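Local coordinates for protein Pvc2 (Photorhabdus asymbiotica subsp. asymbiotica, PDB 6J0B) that probably builds, as a tail-sheath subunit, the contractile sheath around the inner tube of an extracellular contractile injection system, at residues A33-N38 against A107-K112; V128-E133 against I170-V175; E143-Y148 against Y216-A221; V156-L161 against P204-T209; V196-G201 against T231-W236. All blocks are in the same frame, centred on the assembly; numbering follows the deposited sequence.

Contact 1 of 5, residues A33-N38 against A107-K112; sequences AVDEQN and AGEDIK
Ala33 and Glu109 meet where two parallel strands of the central sheet run out into loops. Strand 31-34 and strand 103-106 are neighbours in the mixed sheet of an alpha/beta fold, and Ala33 still shares a backbone hydrogen bond with Val105. Beyond that point the backbones part, and side chains carry the contact without any hydrogen bond between the two segments. The CB of Ala33 points into the other segment. It packs against CG2 of Ile111 at 3.8 Å and rests less closely on CB of Glu109. Ile111 also touches Leu104 and Ala106, so this small apolar patch continues onto strand 103-106.

Glu109 spans the rest of the contact. Its CG sits beside its own backbone N (chi1 -77°), and the chain bends again at chi2 (-65°). The two bends fold the side chain along the chain leaving strand 31-34. CG passes Ala33 O at 3.8 Å, and the carboxylate ends beside the aliphatic part of Asp35. The carboxylate of Asp35 turns the other way, with CG between its backbone N and carbonyl carbon (chi1 71°). The two acids therefore approach as carboxylate against methylene, and their like charges would be expected to disfavour a closer meeting. OD2 of Asp35 and OE2 of Glu109 remain 5.0 Å apart. Nearby, Lys67 NZ is hydrogen-bonded to Gly108 O. Glu109 OE1 lies 3.3 Å from Asp35 CA, and Glu109 OE2 lies 3.4 Å from Asp35 CB.

Contact 2 of 5, residues V128-E133 against I170-V175; sequences VFDGPE and IPPSAV
Asp130 and Ser173 form the tight part of this buried contact. The hydroxyl OG of Ser173 lies 2.5 Å from OD1 of Asp130. That length is too short to be taken literally at this resolution. The hydroxyl is also hydrogen-bonded to Ala106 O on the neighbouring strand, and which acceptor takes the proton is not settled. Ser173 turns OG to a place between its backbone N and carbonyl carbon (chi1 55°), where both oxygens are within reach. The other carboxylate oxygen, OD2 of Asp130, accepts a weak hydrogen bond from Gly108 N. Both oxygens of this buried acid thus appear to have polar partners, though one bond is weak and the other doubtful in length.

Apolar atoms pack around the pair. CG2 of Val128 touches CB of Ser173 at 3.7 Å, and CA of Phe129 lies at the same distance from that CB. CB of Pro171 sits 3.7 Å from OD1 of Asp130, with the two side chains side by side and pointing the same way. CD of Pro172 approaches the same oxygen at 3.9 Å.

The contact loosens toward Gly131, whose N is 4.5 Å from CG of Pro172. Past it the chain departs through partly exposed Pro132 to exposed Glu133. The arrangement is that of an alpha/beta fold: the end of parallel strand 126-130 lies against the first turn of helix 172-186, in the subtilisin-like domain of the sheath protein.

Contact 3 of 5, residues E143-Y148 against Y216-A221; sequences EAKQAY and YNTGRA
The ring of Tyr216 meets Ala144 at its edge: CB of Ala144 lies near the ring plane, 3.9 Å from CE1. CG of Lys145 approaches the same ring obliquely, 3.9 Å from CD1. The second flat group is the guanidinium of Arg220. Lys145 O and Gln146 O lie at its edge, near its plane. Tyr148 O and Gln146 OE1 approach obliquely, at 2.9 Å and 3.4 Å from NH1 of Arg220. The Gln146 amide and the guanidinium planes are 50° apart.

Lys145 runs between the Tyr216 ring and the backbone of Arg220. Its chain bends at chi3 (-97°), which carries the amino group over to the turn after helix 210-216. On the way CD passes Arg220 O at 3.3 Å. NZ is hydrogen-bonded to Glu215 O and lies 3.1 Å from Thr218 OG1. Arg220 runs the opposite way, extended from CG to NE, and CB of Lys145 meets CB of Arg220 at 4.0 Å.

Tyr216 is buried and its OH is hydrogen-bonded to Thr137 O. Gln146 and Thr218 are on the exposed side. Asn217 also packs on Ser6 of a second subunit.

Helix 141-144 precedes strand 154-157, and helix 210-216 precedes strand 222-228, its parallel neighbour in the sheet. The contact thus joins the ends of helices 141-144 and 210-216, and the turns that follow them, as in the layered alpha/beta architecture of the subtilisin-like sheath domain.

Contact 4 of 5, residues V156-L161 against P204-T209; sequences VYYPWL and PKFLVT
Tyr158 reaches Val208 and Phe206 just where the chain leaves parallel strand 154-157 of the alpha/beta sheet. The segment then runs toward a small antiparallel pair, strands 161-163 and 202-204. CB of Tyr158 points at the other segment. With CG anti to the backbone N (chi1 160°), the ring extends across to residues 206-208. CD2 lies 4.1 Å and CE2 3.9 Å from CG2 of Val208, which sits at the ring edge, in its plane. CZ meets CD1 of Phe206 at 4.1 Å. OH at the tip comes closer to that same Phe206 CD1, at 3.3 Å, and the two side chains cross at about a right angle. The hydroxyl is hydrogen-bonded to Leu136 N.

Lys205 CG lies over one face of the Phe206 ring, offset toward its rim. The extended Lys205 chain ends in a salt bridge to Asp169. The backbone N of Lys205 gives a weak hydrogen bond to Trp160 O (3.5 Å, 136°). Trp160 itself turns its ring away, and NE1 is hydrogen-bonded to Gly131 O. CD2 of Leu161 lies 4.0 Å from N of Pro204. Pro159 and Pro204 touch across the contact, CB to CB at 4.2 Å.

Contact 5 of 5, residues V196-G201 against T231-W236; sequences VALKGG and TGTTVW
Val196 O is the acceptor of the main polar link to the other segment. Val235 N donates to it over 3.4 Å at 158°, a fairly straight but weak bond. The hydroxyl of Thr234 is also near, with OG1 3.3 Å from Val196 O. This contact is weak too, and the proton could go to Val235 O instead. Thr234 turns OG1 anti to its backbone N (chi1 -176°), which places the hydroxyl beside Val196.

A CH...O contact follows on the neighbouring residue. CA of Ala197 lies 3.4 Å from Thr233 O, with an angle of 146° at the hydrogen. CB of Ala197 lies 3.8 Å from Thr233 O and a little farther from Thr231 O.

Segment 196-201 comes from the loop after helix 172-186. Its first residues, Val196 to Leu198, meet strand 234-235 and the corner before it. That strand is the outermost of the mixed sheet on this side within the chain, and it pairs antiparallel with strand 222-228. The chain turns the corner at Thr233.

Packing takes over at Leu198, whose CB bond points at the other segment. Its CG lies 3.9 Å from CG2 of Thr233. The two methyl branches divide the neighbours between them: CD1 stays beside Thr233, while CD2 reaches CG2 of Val235 at 3.9 Å. Leu198 crosses both side chains at about a right angle. Leu198 also touches Val179, and Val235 touches Met176, both on helix 172-186. Ile225 of strand 222-228 meets both Leu198 and Thr233. Farther along, Trp236 makes a cation-pi contact with Arg226 and packs on Gly9 of a second subunit and Met271 of a third.

In the fold
From the N terminus, contact 1 closes first. It ties the end of strand 31-34 to the loop before helix 112-118 and is in series with the rest. Contact 2 joins strand 126-130 to the start of helix 172-186. Contact 3 opens inside that loop and closes beyond it, so the two cross. Contact 4 is nested within contact 3 and also crosses contact 2; their centres are about 9 Å apart. Contact 5 opens after contact 2 has closed. It crosses contacts 3 and 4 and brings in strand 234-235. Ile111 of contact 1 packs on Phe129 of contact 2, and Leu161 joins contact 4 to Leu198 of contact 5.

Contact 1 of 5, residues A33-N38 against A107-K112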
# COMPACT_ATOMS: atom_id res chain seq x y z
N ALA A 33 64.84 30.83 9.79
CA ALA A 33 66.05 31.55 10.16
C ALA A 33 65.79 32.33 11.44
O ALA A 33 64.79 33.05 11.56
CB ALA A 33 66.48 32.49 9.04
N VAL A 34 66.69 32.18 12.41
CA VAL A 34 66.55 32.80 13.72
C VAL A 34 67.70 33.77 13.91
O VAL A 34 68.85 33.44 13.61
CB VAL A 34 66.53 31.74 14.83
CG1 VAL A 34 66.32 32.37 16.19
CG2 VAL A 34 65.46 30.70 14.56
N ASP A 35 67.38 34.98 14.37
CA ASP A 35 68.41 35.99 14.57
C ASP A 35 69.31 35.63 15.74
O ASP A 35 68.93 34.87 16.64
CB ASP A 35 67.78 37.36 14.80
CG ASP A 35 67.10 37.48 16.16
OD1 ASP A 35 66.47 36.50 16.62
OD2 ASP A 35 67.17 38.57 16.77
N GLU A 36 70.52 36.17 15.72
CA GLU A 36 71.31 36.17 16.94
C GLU A 36 70.72 37.20 17.90
O GLU A 36 69.94 38.07 17.50
CB GLU A 36 72.78 36.45 16.63
CG GLU A 36 73.45 35.33 15.86
CD GLU A 36 74.93 35.56 15.63
OE1 GLU A 36 75.36 36.73 15.67
OE2 GLU A 36 75.66 34.57 15.40
N GLN A 37 71.17 37.12 19.17
CA GLN A 37 70.45 37.57 20.37
C GLN A 37 69.14 36.81 20.57
O GLN A 37 68.14 37.38 21.00
CB GLN A 37 70.18 39.09 20.41
CG GLN A 37 71.41 39.96 20.30
CD GLN A 37 72.21 39.97 21.57
OE1 GLN A 37 73.37 39.55 21.59
NE2 GLN A 37 71.61 40.46 22.65
N ASN A 38 69.15 35.51 20.27
CA ASN A 38 68.07 34.60 20.64
C ASN A 38 68.67 33.59 21.62
O ASN A 38 69.50 32.77 21.24
CB ASN A 38 67.47 33.90 19.43
CG ASN A 38 66.15 33.21 19.73
OD1 ASN A 38 66.10 32.24 20.49
ND2 ASN A 38 65.08 33.71 19.14
N ALA A 107 62.16 34.44 8.67
CA ALA A 107 61.17 35.08 9.53
C ALA A 107 61.71 36.45 9.93
O ALA A 107 62.15 36.68 11.06
CB ALA A 107 60.86 34.21 10.74
N GLY A 108 61.70 37.37 8.96
CA GLY A 108 62.23 38.70 9.18
C GLY A 108 63.73 38.73 9.32
O GLY A 108 64.25 39.40 10.23
N GLU A 109 64.45 38.02 8.46
CA GLU A 109 65.89 37.91 8.55
C GLU A 109 66.51 38.13 7.18
O GLU A 109 65.87 37.93 6.15
CB GLU A 109 66.30 36.54 9.10
CG GLU A 109 66.13 36.42 10.59
CD GLU A 109 67.05 37.35 11.35
OE1 GLU A 109 68.26 37.06 11.42
OE2 GLU A 109 66.57 38.39 11.85
N ASP A 110 67.77 38.56 7.18
CA ASP A 110 68.52 38.78 5.95
C ASP A 110 69.21 37.47 5.58
O ASP A 110 70.30 37.17 6.07
CB ASP A 110 69.54 39.91 6.14
CG ASP A 110 70.05 40.46 4.82
OD1 ASP A 110 69.72 41.61 4.48
OD2 ASP A 110 70.78 39.73 4.10
N ILE A 111 68.57 36.69 4.72
CA ILE A 111 69.15 35.44 4.25
C ILE A 111 69.62 35.57 2.80
O ILE A 111 69.91 34.56 2.16
CB ILE A 111 68.19 34.26 4.42
CG1 ILE A 111 66.95 34.43 3.54
CG2 ILE A 111 67.79 34.12 5.87
CD1 ILE A 111 66.11 33.17 3.45
N LYS A 112 69.72 36.80 2.28
CA LYS A 112 70.11 37.02 0.89
C LYS A 112 71.54 36.58 0.60
O LYS A 112 71.87 36.29 -0.55
CB LYS A 112 69.95 38.49 0.51
CG LYS A 112 68.52 38.99 0.54
CD LYS A 112 68.45 40.44 0.07
CE LYS A 112 67.02 40.96 0.08
NZ LYS A 112 66.45 40.99 1.45

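Contact 2 of 5, residues V128-E133 against I170-V175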
# COMPACT_ATOMS: atom_id res chain seq x y z
N VAL A 128 61.27 31.02 0.32
CA VAL A 128 60.31 32.12 0.40
C VAL A 128 60.78 33.08 1.48
O VAL A 128 61.07 32.67 2.61
CB VAL A 128 58.89 31.58 0.70
CG1 VAL A 128 58.95 30.38 1.62
CG2 VAL A 128 58.01 32.65 1.29
N PHE A 129 60.89 34.37 1.14
CA PHE A 129 61.18 35.38 2.15
C PHE A 129 60.29 36.59 1.92
O PHE A 129 59.40 36.59 1.07
CB PHE A 129 62.66 35.75 2.20
CG PHE A 129 63.36 35.69 0.88
CD1 PHE A 129 64.23 34.65 0.59
CD2 PHE A 129 63.19 36.69 -0.06
CE1 PHE A 129 64.89 34.60 -0.62
CE2 PHE A 129 63.85 36.64 -1.26
CZ PHE A 129 64.70 35.59 -1.54
N ASP A 130 60.54 37.64 2.70
CA ASP A 130 59.61 38.74 2.91
C ASP A 130 59.77 39.83 1.86
O ASP A 130 60.79 39.92 1.17
CB ASP A 130 59.81 39.36 4.29
CG ASP A 130 60.26 38.36 5.32
OD1 ASP A 130 59.58 37.33 5.48
OD2 ASP A 130 61.29 38.60 5.98
N GLY A 131 58.75 40.67 1.76
CA GLY A 131 58.87 41.93 1.07
C GLY A 131 59.42 42.96 2.03
O GLY A 131 59.68 42.67 3.20
N PRO A 132 59.62 44.19 1.55
CA PRO A 132 60.10 45.25 2.44
C PRO A 132 59.03 45.66 3.43
O PRO A 132 57.84 45.72 3.10
CB PRO A 132 60.45 46.39 1.48
CG PRO A 132 59.61 46.14 0.29
CD PRO A 132 59.48 44.66 0.16
N GLU A 133 59.46 45.95 4.66
CA GLU A 133 58.53 46.30 5.73
C GLU A 133 57.89 47.66 5.51
O GLU A 133 56.79 47.89 6.02
CB GLU A 133 59.25 46.29 7.08
CG GLU A 133 60.19 45.13 7.28
CD GLU A 133 60.70 45.05 8.70
OE1 GLU A 133 61.93 44.88 8.88
OE2 GLU A 133 59.88 45.16 9.63
N ILE A 170 53.87 40.62 11.76
CA ILE A 170 54.35 39.27 11.47
C ILE A 170 54.99 39.27 10.09
O ILE A 170 54.45 39.88 9.16
CB ILE A 170 53.18 38.27 11.56
CG1 ILE A 170 52.65 38.27 12.99
CG2 ILE A 170 53.59 36.88 11.13
CD1 ILE A 170 51.28 37.74 13.12
N PRO A 171 56.16 38.66 9.92
CA PRO A 171 56.73 38.49 8.58
C PRO A 171 55.87 37.58 7.74
O PRO A 171 55.42 36.52 8.21
CB PRO A 171 58.11 37.87 8.85
CG PRO A 171 57.99 37.27 10.21
CD PRO A 171 57.08 38.17 10.96
N PRO A 172 55.59 37.95 6.48
CA PRO A 172 54.62 37.20 5.68
C PRO A 172 55.14 35.87 5.16
O PRO A 172 54.33 35.05 4.73
CB PRO A 172 54.32 38.15 4.53
CG PRO A 172 55.54 38.97 4.40
CD PRO A 172 56.10 39.13 5.77
N SER A 173 56.45 35.63 5.19
CA SER A 173 56.98 34.35 4.73
C SER A 173 56.69 33.22 5.69
O SER A 173 56.66 32.06 5.26
CB SER A 173 58.48 34.45 4.52
OG SER A 173 59.13 34.90 5.69
N ALA A 174 56.50 33.51 6.97
CA ALA A 174 56.25 32.45 7.93
C ALA A 174 54.83 31.93 7.83
O ALA A 174 54.58 30.76 8.13
CB ALA A 174 56.53 32.95 9.34
N VAL A 175 53.89 32.78 7.42
CA VAL A 175 52.54 32.28 7.19
C VAL A 175 52.44 31.56 5.86
O VAL A 175 51.52 30.76 5.67
CB VAL A 175 51.51 33.42 7.29
CG1 VAL A 175 51.92 34.42 8.35
CG2 VAL A 175 51.29 34.11 5.96

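Contact 3 of 5, residues E143-Y148 against Y216-A221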
# COMPACT_ATOMS: atom_id res chain seq x y z
N GLU A 143 62.91 50.17 -8.10
CA GLU A 143 64.05 50.12 -7.19
C GLU A 143 63.87 49.08 -6.10
O GLU A 143 64.86 48.55 -5.58
CB GLU A 143 64.28 51.49 -6.56
CG GLU A 143 64.19 52.66 -7.53
CD GLU A 143 63.75 53.94 -6.84
OE1 GLU A 143 63.72 54.99 -7.51
OE2 GLU A 143 63.44 53.89 -5.64
N ALA A 144 62.62 48.80 -5.72
CA ALA A 144 62.36 47.78 -4.71
C ALA A 144 62.56 46.37 -5.25
O ALA A 144 62.95 45.47 -4.50
CB ALA A 144 60.94 47.93 -4.15
N LYS A 145 62.30 46.17 -6.54
CA LYS A 145 62.61 44.89 -7.16
C LYS A 145 64.11 44.71 -7.37
O LYS A 145 64.57 43.57 -7.53
CB LYS A 145 61.87 44.75 -8.49
CG LYS A 145 60.36 44.78 -8.35
CD LYS A 145 59.65 44.18 -9.56
CE LYS A 145 59.20 45.24 -10.54
NZ LYS A 145 58.16 44.70 -11.46
N GLN A 146 64.88 45.80 -7.34
CA GLN A 146 66.33 45.71 -7.49
C GLN A 146 67.00 45.12 -6.26
O GLN A 146 68.12 44.60 -6.36
CB GLN A 146 66.90 47.09 -7.79
CG GLN A 146 67.37 47.28 -9.21
CD GLN A 146 68.70 46.63 -9.47
OE1 GLN A 146 68.77 45.46 -9.84
NE2 GLN A 146 69.78 47.38 -9.27
N ALA A 147 66.35 45.20 -5.10
CA ALA A 147 66.98 44.72 -3.87
C ALA A 147 67.03 43.20 -3.81
O ALA A 147 67.87 42.64 -3.10
CB ALA A 147 66.23 45.27 -2.66
N TYR A 148 66.16 42.52 -4.55
CA TYR A 148 66.09 41.07 -4.50
C TYR A 148 66.80 40.45 -5.70
O TYR A 148 66.85 41.02 -6.79
CB TYR A 148 64.63 40.62 -4.44
CG TYR A 148 64.01 40.89 -3.10
CD1 TYR A 148 63.30 42.06 -2.85
CD2 TYR A 148 64.14 39.98 -2.06
CE1 TYR A 148 62.74 42.31 -1.62
CE2 TYR A 148 63.58 40.21 -0.83
CZ TYR A 148 62.88 41.38 -0.61
OH TYR A 148 62.32 41.61 0.63
N TYR A 216 54.63 45.48 -9.71
CA TYR A 216 55.56 44.55 -9.09
C TYR A 216 55.44 43.14 -9.64
O TYR A 216 56.37 42.35 -9.45
CB TYR A 216 55.33 44.53 -7.58
CG TYR A 216 55.81 45.79 -6.91
CD1 TYR A 216 57.12 45.90 -6.46
CD2 TYR A 216 54.97 46.88 -6.75
CE1 TYR A 216 57.57 47.05 -5.86
CE2 TYR A 216 55.41 48.04 -6.15
CZ TYR A 216 56.71 48.11 -5.70
OH TYR A 216 57.15 49.26 -5.10
N ASN A 217 54.36 42.82 -10.33
CA ASN A 217 54.15 41.46 -10.80
C ASN A 217 54.99 41.11 -12.02
O ASN A 217 55.12 39.93 -12.34
CB ASN A 217 52.67 41.25 -11.12
CG ASN A 217 52.24 39.82 -10.99
OD1 ASN A 217 52.67 39.10 -10.10
ND2 ASN A 217 51.36 39.39 -11.89
N THR A 218 55.56 42.10 -12.71
CA THR A 218 56.12 41.84 -14.03
C THR A 218 57.54 41.28 -13.97
O THR A 218 57.78 40.13 -14.37
CB THR A 218 56.08 43.12 -14.87
OG1 THR A 218 56.91 44.12 -14.26
CG2 THR A 218 54.66 43.64 -14.98
N GLY A 219 58.50 42.07 -13.49
CA GLY A 219 59.89 41.72 -13.72
C GLY A 219 60.57 40.79 -12.72
O GLY A 219 60.99 39.69 -13.08
N ARG A 220 60.68 41.22 -11.47
CA ARG A 220 61.19 40.39 -10.39
C ARG A 220 60.04 40.32 -9.40
O ARG A 220 59.96 41.11 -8.46
CB ARG A 220 62.45 40.96 -9.76
CG ARG A 220 63.68 40.79 -10.62
CD ARG A 220 64.91 41.33 -9.92
NE ARG A 220 66.08 41.31 -10.78
CZ ARG A 220 67.26 41.82 -10.45
NH1 ARG A 220 67.43 42.38 -9.26
NH2 ARG A 220 68.27 41.76 -11.30
N ALA A 221 59.17 39.34 -9.62
CA ALA A 221 57.79 39.45 -9.17
C ALA A 221 57.66 39.32 -7.66
O ALA A 221 58.22 38.41 -7.04
CB ALA A 221 56.93 38.41 -9.86

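Contact 4 of 5, residues V156-L161 against P204-T209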
# COMPACT_ATOMS: atom_id res chain seq x y z
N VAL A 156 58.68 36.25 -3.22
CA VAL A 156 58.63 37.36 -2.28
C VAL A 156 57.17 37.75 -2.09
O VAL A 156 56.47 38.04 -3.07
CB VAL A 156 59.45 38.56 -2.78
CG1 VAL A 156 59.31 39.72 -1.84
CG2 VAL A 156 60.91 38.17 -2.90
N TYR A 157 56.72 37.75 -0.85
CA TYR A 157 55.35 38.12 -0.50
C TYR A 157 55.42 39.44 0.26
O TYR A 157 56.13 39.53 1.26
CB TYR A 157 54.68 37.02 0.32
CG TYR A 157 54.56 35.71 -0.44
CD1 TYR A 157 53.44 35.44 -1.21
CD2 TYR A 157 55.58 34.77 -0.41
CE1 TYR A 157 53.34 34.26 -1.92
CE2 TYR A 157 55.48 33.59 -1.11
CZ TYR A 157 54.36 33.34 -1.86
OH TYR A 157 54.26 32.16 -2.56
N TYR A 158 54.72 40.46 -0.24
CA TYR A 158 55.03 41.81 0.22
C TYR A 158 54.53 42.15 1.63
O TYR A 158 55.38 42.38 2.49
CB TYR A 158 54.53 42.86 -0.80
CG TYR A 158 54.37 44.25 -0.23
CD1 TYR A 158 55.45 44.98 0.26
CD2 TYR A 158 53.12 44.85 -0.19
CE1 TYR A 158 55.28 46.22 0.79
CE2 TYR A 158 52.94 46.11 0.32
CZ TYR A 158 54.03 46.79 0.81
OH TYR A 158 53.86 48.05 1.32
N PRO A 159 53.23 42.22 1.93
CA PRO A 159 52.83 42.97 3.13
C PRO A 159 53.03 42.16 4.40
O PRO A 159 52.59 41.02 4.51
CB PRO A 159 51.34 43.27 2.89
CG PRO A 159 50.97 42.54 1.63
CD PRO A 159 52.05 41.55 1.35
N TRP A 160 53.75 42.76 5.35
CA TRP A 160 53.93 42.15 6.66
C TRP A 160 52.59 42.10 7.37
O TRP A 160 52.00 43.14 7.65
CB TRP A 160 54.95 42.94 7.47
CG TRP A 160 56.36 42.61 7.13
CD1 TRP A 160 56.93 42.66 5.90
CD2 TRP A 160 57.38 42.19 8.03
NE1 TRP A 160 58.25 42.29 5.97
CE2 TRP A 160 58.55 42.00 7.27
CE3 TRP A 160 57.43 41.96 9.41
CZ2 TRP A 160 59.75 41.59 7.84
CZ3 TRP A 160 58.61 41.55 9.97
CH2 TRP A 160 59.76 41.37 9.19
N LEU A 161 52.11 40.90 7.66
CA LEU A 161 50.79 40.76 8.23
C LEU A 161 50.77 41.19 9.69
O LEU A 161 51.79 41.19 10.38
CB LEU A 161 50.32 39.31 8.10
CG LEU A 161 50.06 38.99 6.64
CD1 LEU A 161 50.78 37.74 6.25
CD2 LEU A 161 48.59 38.86 6.42
N PRO A 204 46.41 42.23 6.24
CA PRO A 204 47.62 42.95 5.82
C PRO A 204 47.76 44.30 6.50
O PRO A 204 46.78 44.95 6.84
CB PRO A 204 47.42 43.12 4.31
CG PRO A 204 46.42 42.10 3.94
CD PRO A 204 45.52 41.97 5.10
N LYS A 205 49.02 44.70 6.71
CA LYS A 205 49.29 46.00 7.32
C LYS A 205 48.96 47.13 6.36
O LYS A 205 48.47 48.18 6.79
CB LYS A 205 50.76 46.07 7.73
CG LYS A 205 51.14 47.27 8.56
CD LYS A 205 52.61 47.21 8.92
CE LYS A 205 53.05 48.46 9.64
NZ LYS A 205 54.43 48.31 10.18
N PHE A 206 49.21 46.93 5.07
CA PHE A 206 48.98 47.94 4.05
C PHE A 206 48.03 47.38 3.01
O PHE A 206 48.32 46.35 2.39
CB PHE A 206 50.29 48.38 3.41
CG PHE A 206 51.32 48.83 4.40
CD1 PHE A 206 52.61 48.33 4.34
CD2 PHE A 206 51.00 49.75 5.38
CE1 PHE A 206 53.57 48.74 5.25
CE2 PHE A 206 51.95 50.16 6.29
CZ PHE A 206 53.24 49.66 6.23
N LEU A 207 46.90 48.05 2.81
CA LEU A 207 46.00 47.70 1.72
C LEU A 207 46.64 48.09 0.39
O LEU A 207 47.19 49.19 0.25
CB LEU A 207 44.66 48.40 1.90
CG LEU A 207 43.98 48.16 3.24
CD1 LEU A 207 42.82 49.12 3.44
CD2 LEU A 207 43.51 46.72 3.35
N VAL A 208 46.58 47.18 -0.57
CA VAL A 208 47.33 47.30 -1.82
C VAL A 208 46.36 47.51 -2.97
O VAL A 208 45.46 46.69 -3.18
CB VAL A 208 48.21 46.07 -2.05
CG1 VAL A 208 48.78 46.09 -3.44
CG2 VAL A 208 49.33 46.02 -1.03
N THR A 209 46.53 48.61 -3.69
CA THR A 209 45.73 48.88 -4.88
C THR A 209 46.10 47.91 -6.00
O THR A 209 47.20 47.36 -6.04
CB THR A 209 45.95 50.31 -5.36
OG1 THR A 209 47.34 50.53 -5.59
CG2 THR A 209 45.47 51.29 -4.34

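Contact 5 of 5, residues V196-G201 against T231-W236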
# COMPACT_ATOMS: atom_id res chain seq x y z
N VAL A 196 44.09 31.45 -1.50
CA VAL A 196 43.85 30.65 -0.31
C VAL A 196 43.78 31.58 0.88
O VAL A 196 44.69 32.40 1.09
CB VAL A 196 44.95 29.59 -0.11
CG1 VAL A 196 44.64 28.72 1.10
CG2 VAL A 196 45.06 28.74 -1.33
N ALA A 197 42.72 31.47 1.67
CA ALA A 197 42.54 32.32 2.83
C ALA A 197 43.45 31.88 3.97
O ALA A 197 43.79 30.70 4.11
CB ALA A 197 41.08 32.29 3.29
N LEU A 198 43.85 32.85 4.78
CA LEU A 198 44.74 32.60 5.91
C LEU A 198 43.91 32.25 7.13
O LEU A 198 43.04 33.02 7.54
CB LEU A 198 45.62 33.82 6.18
CG LEU A 198 46.35 34.43 4.97
CD1 LEU A 198 47.26 35.53 5.43
CD2 LEU A 198 47.14 33.39 4.22
N LYS A 199 44.19 31.08 7.72
CA LYS A 199 43.33 30.55 8.78
C LYS A 199 43.51 31.30 10.09
O LYS A 199 42.56 31.43 10.87
CB LYS A 199 43.59 29.06 8.97
CG LYS A 199 42.61 28.18 8.22
CD LYS A 199 43.32 27.12 7.39
CE LYS A 199 43.93 26.04 8.27
NZ LYS A 199 44.47 24.91 7.45
N GLY A 200 44.72 31.80 10.35
CA GLY A 200 44.93 32.58 11.55
C GLY A 200 44.28 33.95 11.46
O GLY A 200 43.83 34.39 10.41
N GLY A 201 44.24 34.63 12.60
CA GLY A 201 43.65 35.96 12.64
C GLY A 201 44.55 37.02 12.03
O GLY A 201 45.05 37.90 12.74
N THR A 231 36.26 37.08 0.61
CA THR A 231 37.22 36.03 0.94
C THR A 231 37.98 36.31 2.23
O THR A 231 38.56 35.38 2.81
CB THR A 231 38.21 35.85 -0.22
OG1 THR A 231 37.54 36.11 -1.46
CG2 THR A 231 38.78 34.43 -0.26
N GLY A 232 37.98 37.55 2.72
CA GLY A 232 38.86 37.89 3.82
C GLY A 232 40.23 38.25 3.26
O GLY A 232 40.36 38.76 2.15
N THR A 233 41.27 37.96 4.05
CA THR A 233 42.62 38.11 3.54
C THR A 233 43.00 36.85 2.77
O THR A 233 42.54 35.74 3.08
CB THR A 233 43.62 38.40 4.66
OG1 THR A 233 44.92 38.63 4.11
CG2 THR A 233 43.69 37.26 5.66
N THR A 234 43.80 37.03 1.72
CA THR A 234 44.11 35.93 0.82
C THR A 234 45.41 36.23 0.10
O THR A 234 45.83 37.38 -0.02
CB THR A 234 42.96 35.70 -0.18
OG1 THR A 234 43.25 34.56 -0.98
CG2 THR A 234 42.76 36.91 -1.08
N VAL A 235 46.05 35.16 -0.37
CA VAL A 235 47.28 35.27 -1.14
C VAL A 235 46.92 35.46 -2.61
O VAL A 235 45.98 34.83 -3.11
CB VAL A 235 48.15 34.02 -0.95
CG1 VAL A 235 49.59 34.32 -1.31
CG2 VAL A 235 48.05 33.52 0.47
N TRP A 236 47.66 36.31 -3.30
CA TRP A 236 47.25 36.72 -4.64
C TRP A 236 48.41 36.69 -5.62
O TRP A 236 48.49 37.53 -6.52
CB TRP A 236 46.61 38.10 -4.61
CG TRP A 236 45.60 38.33 -5.66
CD1 TRP A 236 45.67 39.23 -6.68
CD2 TRP A 236 44.35 37.65 -5.82
NE1 TRP A 236 44.55 39.16 -7.46
CE2 TRP A 236 43.72 38.19 -6.95
CE3 TRP A 236 43.71 36.63 -5.11
CZ2 TRP A 236 42.48 37.76 -7.39
CZ3 TRP A 236 42.48 36.20 -5.55
CH2 TRP A 236 41.88 36.76 -6.67